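Long-range contacts in protein kinase, putative (Bodo saltans, PDB 6TLY), which is thought to act as a kinetochore serine/threonine kinase, its zinc-binding central domain probably serving to place it at centromeres: residues M17-K22 / K45-R50; C32-Q37 / C54-C59. All blocks are in the same frame, centred on the assembly; numbering follows the deposited sequence. Where two conformers were deposited one is given.

Overall arrangement
Contacts 1 and 2 lie in the same zinc-binding part of the central domain, their centres about 11 Å apart. Along the chain their segments alternate: 17-22, 32-37, 45-50, 54-59. Contact 1 joins strand 18-20 to strand 48-51, and contact 2 sets the loop between strands 30-31 and 38-39 against strand 56-59. Strands 48-51 and 56-59 are neighbours in one three-stranded antiparallel sheet, where Y49 pairs with V58 and R50 forms a salt bridge with D57. C54 just before strand 56-59 and C59 at its end belong to different zinc sites, so this strand links the two; sheet and metal together probably hold this small domain.

Contact 1 of 2, residues M17-K22 / K45-R50; sequences MERHGK and KAYMYR
E18 and R50 form a hydrogen-bonded antiparallel pair, with E18 N 3.0 Å from R50 O and R50 N 2.9 Å from E18 O. H20 N continues the pairing with a nearly straight bond to M48 O at 2.8 Å, while the return bond from M48 N to H20 O is weak at 3.4 Å, and the regular pairing ends there. Packing is close on the face that carries R19 and Y49, where Y49 is buried. With CG trans to the backbone N (chi1 179°), the R19 chain lies across the Y49 ring, and CG makes a CH-pi contact over one face, 4.2 Å from the ring centroid. One carbon further on, R19 CD reaches Y47 CE2 at 3.7 Å, and the bend at chi3 (61°) then turns the exposed guanidinium out of the line of the chain, its plane 69° from that of the Y49 ring. Y49 OH meets the edge of the Y47 ring in its plane, and both tyrosine hydroxyls hydrogen-bond to E64 of helix 60-65, which ties the sheet to that helix. The buried M17 packs tightly beside the strand, its CE 3.2 Å from Y49 O, and also touches Y56, V58 and the zinc ligand C11. The opposite face is looser only in part: buried M48 sets CG against H20 CB, but the E18 side chain leads away, exposed, and the partly exposed H20 ring crosses the R50 side chain at a slant, its CD2 3.9 Å from R50 CB. The extended R50 chain carries its guanidinium past this ring to salt bridges with E52, D55 and D57, which would balance its charge. The arrangement is that of an edge strand paired onto the central strand of a three-stranded antiparallel sheet, in a zinc-binding region with the sequence of a C1-like domain.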
loop_
_atom_site.group_PDB
_atom_site.type_symbol
_atom_site.label_atom_id
_atom_site.label_comp_id
_atom_site.label_asym_id
_atom_site.label_seq_id
_atom_site.Cartn_x
_atom_site.Cartn_y
_atom_site.Cartn_z
ATOM N N MET A 17 8.130 3.623 0.747
ATOM C CA MET A 17 6.896 3.995 1.467
ATOM C C MET A 17 7.173 4.975 2.610
ATOM O O MET A 17 8.259 4.959 3.149
ATOM C CB MET A 17 6.199 2.741 1.972
ATOM C CG MET A 17 5.554 2.006 0.844
ATOM S SD MET A 17 4.725 0.566 1.356
ATOM C CE MET A 17 3.196 1.242 1.956
ATOM N N GLU A 18 6.190 5.822 2.894
ATOM C CA GLU A 18 6.290 6.837 3.962
ATOM C C GLU A 18 5.745 6.246 5.269
ATOM O O GLU A 18 4.680 5.691 5.255
ATOM C CB GLU A 18 5.489 8.066 3.529
ATOM C CG GLU A 18 5.663 9.297 4.396
ATOM C CD GLU A 18 4.924 10.550 3.921
ATOM O OE1 GLU A 18 4.671 10.664 2.723
ATOM O OE2 GLU A 18 4.581 11.399 4.759
ATOM N N ARG A 19 6.493 6.387 6.350
ATOM C CA ARG A 19 6.011 5.934 7.669
ATOM C C ARG A 19 5.101 7.032 8.241
ATOM O O ARG A 19 5.477 8.199 8.185
ATOM C CB ARG A 19 7.189 5.643 8.597
ATOM C CG ARG A 19 6.796 5.194 9.991
ATOM C CD ARG A 19 7.971 4.810 10.871
ATOM N NE ARG A 19 8.830 5.958 11.023
ATOM C CZ ARG A 19 8.696 6.892 11.942
ATOM N NH1 ARG A 19 7.757 6.797 12.861
ATOM N NH2 ARG A 19 9.522 7.913 11.947
ATOM N N HIS A 20 3.926 6.645 8.727
ATOM C CA HIS A 20 3.000 7.567 9.377
ATOM C C HIS A 20 2.889 7.150 10.843
ATOM O O HIS A 20 2.348 6.088 11.170
ATOM C CB HIS A 20 1.633 7.580 8.684
ATOM C CG HIS A 20 1.698 8.125 7.297
ATOM N ND1 HIS A 20 1.579 9.484 7.052
ATOM C CD2 HIS A 20 1.910 7.487 6.123
ATOM C CE1 HIS A 20 1.690 9.624 5.737
ATOM N NE2 HIS A 20 1.889 8.451 5.137
ATOM N N GLY A 21 3.483 7.957 11.702
ATOM C CA GLY A 21 3.486 7.690 13.134
ATOM C C GLY A 21 2.524 8.538 13.935
ATOM O O GLY A 21 2.385 8.341 15.141
ATOM N N LYS A 22 1.846 9.446 13.255
ATOM C CA LYS A 22 0.844 10.339 13.870
ATOM C C LYS A 22 -0.455 10.236 13.074
ATOM O O LYS A 22 -0.425 9.876 11.913
ATOM C CB LYS A 22 1.368 11.777 13.963
ATOM N N LYS A 45 2.717 1.392 19.109
ATOM C CA LYS A 45 2.705 -0.055 18.929
ATOM C C LYS A 45 2.153 -0.432 17.546
ATOM O O LYS A 45 2.656 -1.365 16.927
ATOM C CB LYS A 45 1.871 -0.705 20.045
ATOM C CG LYS A 45 1.668 -2.217 19.915
ATOM C CD LYS A 45 0.482 -2.677 20.762
ATOM C CE LYS A 45 0.156 -4.143 20.591
ATOM N NZ LYS A 45 1.243 -5.030 21.103
ATOM N N ALA A 46 1.136 0.298 17.052
ATOM C CA ALA A 46 0.515 -0.015 15.770
ATOM C C ALA A 46 0.476 1.208 14.870
ATOM O O ALA A 46 -0.374 2.087 15.038
ATOM C CB ALA A 46 -0.893 -0.551 15.984
ATOM N N TYR A 47 1.418 1.279 13.937
ATOM C CA TYR A 47 1.513 2.394 13.006
ATOM C C TYR A 47 1.489 1.875 11.562
ATOM O O TYR A 47 1.302 0.672 11.354
ATOM C CB TYR A 47 2.691 3.351 13.321
ATOM C CG TYR A 47 4.023 2.647 13.457
ATOM C CD1 TYR A 47 4.366 1.985 14.628
ATOM C CD2 TYR A 47 4.958 2.682 12.429
ATOM C CE1 TYR A 47 5.586 1.330 14.757
ATOM C CE2 TYR A 47 6.195 2.054 12.556
ATOM C CZ TYR A 47 6.505 1.377 13.722
ATOM O OH TYR A 47 7.716 0.739 13.853
ATOM N N MET A 48 1.622 2.768 10.579
ATOM C CA MET A 48 1.452 2.395 9.190
ATOM C C MET A 48 2.502 2.961 8.244
ATOM O O MET A 48 3.182 3.925 8.576
ATOM C CB MET A 48 0.058 2.854 8.732
ATOM C CG MET A 48 -0.108 4.357 8.763
ATOM S SD MET A 48 -1.581 5.000 7.936
ATOM C CE MET A 48 -1.312 4.393 6.290
ATOM N N TYR A 49 2.611 2.304 7.106
ATOM C CA TYR A 49 3.426 2.781 5.975
ATOM C C TYR A 49 2.478 2.949 4.789
ATOM O O TYR A 49 1.594 2.150 4.619
ATOM C CB TYR A 49 4.540 1.779 5.686
ATOM C CG TYR A 49 5.632 1.720 6.723
ATOM C CD1 TYR A 49 5.505 0.960 7.872
ATOM C CD2 TYR A 49 6.815 2.403 6.535
ATOM C CE1 TYR A 49 6.518 0.882 8.808
ATOM C CE2 TYR A 49 7.838 2.343 7.461
ATOM C CZ TYR A 49 7.695 1.575 8.601
ATOM O OH TYR A 49 8.702 1.534 9.506
ATOM N N ARG A 50 2.689 3.983 3.996
ATOM C CA ARG A 50 1.791 4.199 2.844
ATOM C C ARG A 50 2.552 4.628 1.589
ATOM O O ARG A 50 3.519 5.346 1.689
ATOM C CB ARG A 50 0.719 5.242 3.191
ATOM C CG ARG A 50 -0.278 5.547 2.083
ATOM C CD ARG A 50 -1.370 6.548 2.378
ATOM N NE ARG A 50 -2.119 7.001 1.236
ATOM C CZ ARG A 50 -3.017 6.293 0.595
ATOM N NH1 ARG A 50 -3.295 5.065 0.980
ATOM N NH2 ARG A 50 -3.641 6.812 -0.431
#

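Contact 2 of 2, residues C32-Q37 / C54-C59; sequences CNVCDQ and CDYDVC. With ZN (zinc ion), chain C; ZN (zinc ion), chain B.
Two torsions fit the loop to the strand: N33 holds CG opposite its carbonyl carbon (chi1 -63°), bringing the amide against the D57 backbone, and C32 holds SG opposite its backbone N (chi1 -180°), toward the zinc ion and C59. N33 thus grips D57 through two bonds. Its backbone N lies 2.9 Å from D57 O, while D57 N gives a straight bond to N33 OD1 at 3.0 Å, approaching from above the amide plane. OD1 also accepts from K87 NZ, and ND2 is held by D31 O; a water 3.0 Å from N33 ND2 bridges to D57 OD2, while D57 OD1 is in a salt bridge with R50. Both ends of the amide are therefore fixed, and its rotation with them. A leucine here would probably leave D57 N and K87 without their shared acceptor and the bridging water without its donor from the amide. V34 turns CG2 onto the end of the Y56 ring, 3.3 Å from Y56 OH, and lies side by side with V58, the two pointing the same way. The zinc ion is bound by SG of C32, C35 and C59, with C62 completing the site. C32 SG, 2.4 Å from the metal, also accepts hydrogen bonds from C59 N (3.3 Å) and from the backbone N of V34 and C35, while C35 SG accepts one from Q37 N; such bonds would soften the charge of the thiolates. At the far end C54 binds the other zinc ion with C11, H15 and C51. The C32-C35 turn, between strands 30-31 and 38-39 and with N-H...S bonds to its sulfurs, has the form of a zinc knuckle, and its pairing with C59 and C62 at the start of helix 60-65, after a beta hairpin, is consistent with a treble-clef zinc finger.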
loop_
_atom_site.group_PDB
_atom_site.type_symbol
_atom_site.label_atom_id
_atom_site.label_comp_id
_atom_site.label_asym_id
_atom_site.label_seq_id
_atom_site.Cartn_x
_atom_site.Cartn_y
_atom_site.Cartn_z
ATOM N N CYS A 32 -5.019 -3.560 6.865
ATOM C CA CYS A 32 -3.707 -3.806 6.247
ATOM C C CYS A 32 -3.814 -4.504 4.921
ATOM O O CYS A 32 -4.500 -5.523 4.847
ATOM C CB CYS A 32 -2.772 -4.575 7.173
ATOM S SG CYS A 32 -1.144 -4.883 6.444
ATOM N N ASN A 33 -3.201 -3.934 3.881
ATOM C CA ASN A 33 -3.329 -4.517 2.551
ATOM C C ASN A 33 -2.630 -5.885 2.409
ATOM O O ASN A 33 -2.885 -6.592 1.431
ATOM C CB ASN A 33 -2.871 -3.551 1.512
ATOM C CG ASN A 33 -3.673 -2.268 1.398
ATOM O OD1 ASN A 33 -3.381 -1.449 0.546
ATOM N ND2 ASN A 33 -4.710 -2.053 2.233
ATOM N N VAL A 34 -1.792 -6.266 3.380
ATOM C CA VAL A 34 -1.127 -7.573 3.365
ATOM C C VAL A 34 -1.820 -8.564 4.317
ATOM O O VAL A 34 -2.238 -9.637 3.882
ATOM C CB VAL A 34 0.389 -7.469 3.672
ATOM C CG1 VAL A 34 1.031 -8.861 3.794
ATOM C CG2 VAL A 34 1.115 -6.625 2.632
ATOM N N CYS A 35 -1.954 -8.212 5.613
ATOM C CA CYS A 35 -2.500 -9.159 6.594
ATOM C C CYS A 35 -3.983 -8.971 6.939
ATOM O O CYS A 35 -4.480 -9.727 7.754
ATOM C CB CYS A 35 -1.650 -9.141 7.862
ATOM S SG CYS A 35 -1.886 -7.656 8.873
ATOM N N ASP A 36 -4.634 -7.911 6.453
ATOM C CA ASP A 36 -6.042 -7.599 6.713
ATOM C C ASP A 36 -6.355 -7.153 8.167
ATOM O O ASP A 36 -7.527 -6.977 8.501
ATOM C CB ASP A 36 -6.966 -8.766 6.283
ATOM C CG ASP A 36 -8.385 -8.325 6.001
ATOM O OD1 ASP A 36 -8.572 -7.154 5.584
ATOM O OD2 ASP A 36 -9.319 -9.140 6.220
ATOM N N GLN A 37 -5.336 -6.945 9.011
ATOM C CA GLN A 37 -5.554 -6.498 10.397
ATOM C C GLN A 37 -6.133 -5.063 10.378
ATOM O O GLN A 37 -5.665 -4.229 9.609
ATOM C CB GLN A 37 -4.230 -6.579 11.193
ATOM C CG GLN A 37 -4.035 -5.616 12.370
ATOM C CD GLN A 37 -2.623 -5.660 12.916
ATOM O OE1 GLN A 37 -1.719 -4.948 12.445
ATOM N NE2 GLN A 37 -2.395 -6.492 13.931
ATOM N N CYS A 54 0.221 4.691 -5.089
ATOM C CA CYS A 54 -0.382 3.375 -5.312
ATOM C C CYS A 54 -1.634 3.131 -4.472
ATOM O O CYS A 54 -2.264 2.092 -4.672
ATOM C CB CYS A 54 0.640 2.267 -5.056
ATOM S SG CYS A 54 1.971 2.175 -6.282
ATOM N N ASP A 55 -1.940 3.997 -3.469
ATOM C CA ASP A 55 -3.037 3.811 -2.484
ATOM C C ASP A 55 -2.805 2.448 -1.798
ATOM O O ASP A 55 -3.666 1.567 -1.834
ATOM C CB ASP A 55 -4.439 3.867 -3.125
ATOM C CG ASP A 55 -5.546 3.727 -2.092
ATOM O OD1 ASP A 55 -5.362 4.211 -0.960
ATOM O OD2 ASP A 55 -6.581 3.116 -2.413
ATOM N N TYR A 56 -1.592 2.269 -1.300
ATOM C CA TYR A 56 -1.144 1.016 -0.665
ATOM C C TYR A 56 -0.820 1.309 0.795
ATOM O O TYR A 56 0.049 2.094 1.040
ATOM C CB TYR A 56 0.083 0.486 -1.392
ATOM C CG TYR A 56 0.565 -0.865 -0.956
ATOM C CD1 TYR A 56 -0.203 -1.994 -1.146
ATOM C CD2 TYR A 56 1.803 -1.019 -0.375
ATOM C CE1 TYR A 56 0.252 -3.248 -0.788
ATOM C CE2 TYR A 56 2.273 -2.264 -0.010
ATOM C CZ TYR A 56 1.494 -3.383 -0.202
ATOM O OH TYR A 56 1.978 -4.594 0.151
ATOM N N ASP A 57 -1.560 0.669 1.687
ATOM C CA ASP A 57 -1.448 0.844 3.137
ATOM C C ASP A 57 -1.062 -0.442 3.810
ATOM O O ASP A 57 -1.732 -1.445 3.612
ATOM C CB ASP A 57 -2.825 1.206 3.703
ATOM C CG ASP A 57 -3.315 2.541 3.240
ATOM O OD1 ASP A 57 -2.503 3.474 3.196
ATOM O OD2 ASP A 57 -4.518 2.642 2.882
ATOM N N VAL A 58 -0.001 -0.413 4.561
ATOM C CA VAL A 58 0.450 -1.618 5.330
ATOM C C VAL A 58 0.747 -1.308 6.843
ATOM O O VAL A 58 1.332 -0.216 7.345
ATOM C CB VAL A 58 1.664 -2.245 4.619
ATOM C CG1 VAL A 58 2.867 -1.330 4.615
ATOM C CG2 VAL A 58 2.041 -3.600 5.176
ATOM N N CYS A 59 0.472 -2.311 7.700
ATOM C CA CYS A 59 0.771 -2.153 9.140
ATOM C C CYS A 59 2.311 -2.207 9.346
ATOM O O CYS A 59 3.031 -2.688 8.469
ATOM C CB CYS A 59 0.044 -3.214 9.984
ATOM S SG CYS A 59 0.746 -4.892 9.886
HETATM ZN ZN ZN C . -0.192 -6.190 8.183
HETATM ZN ZN ZN B . 3.823 2.700 -4.924
HETATM O O HOH W 1 -6.226 0.551 2.165
#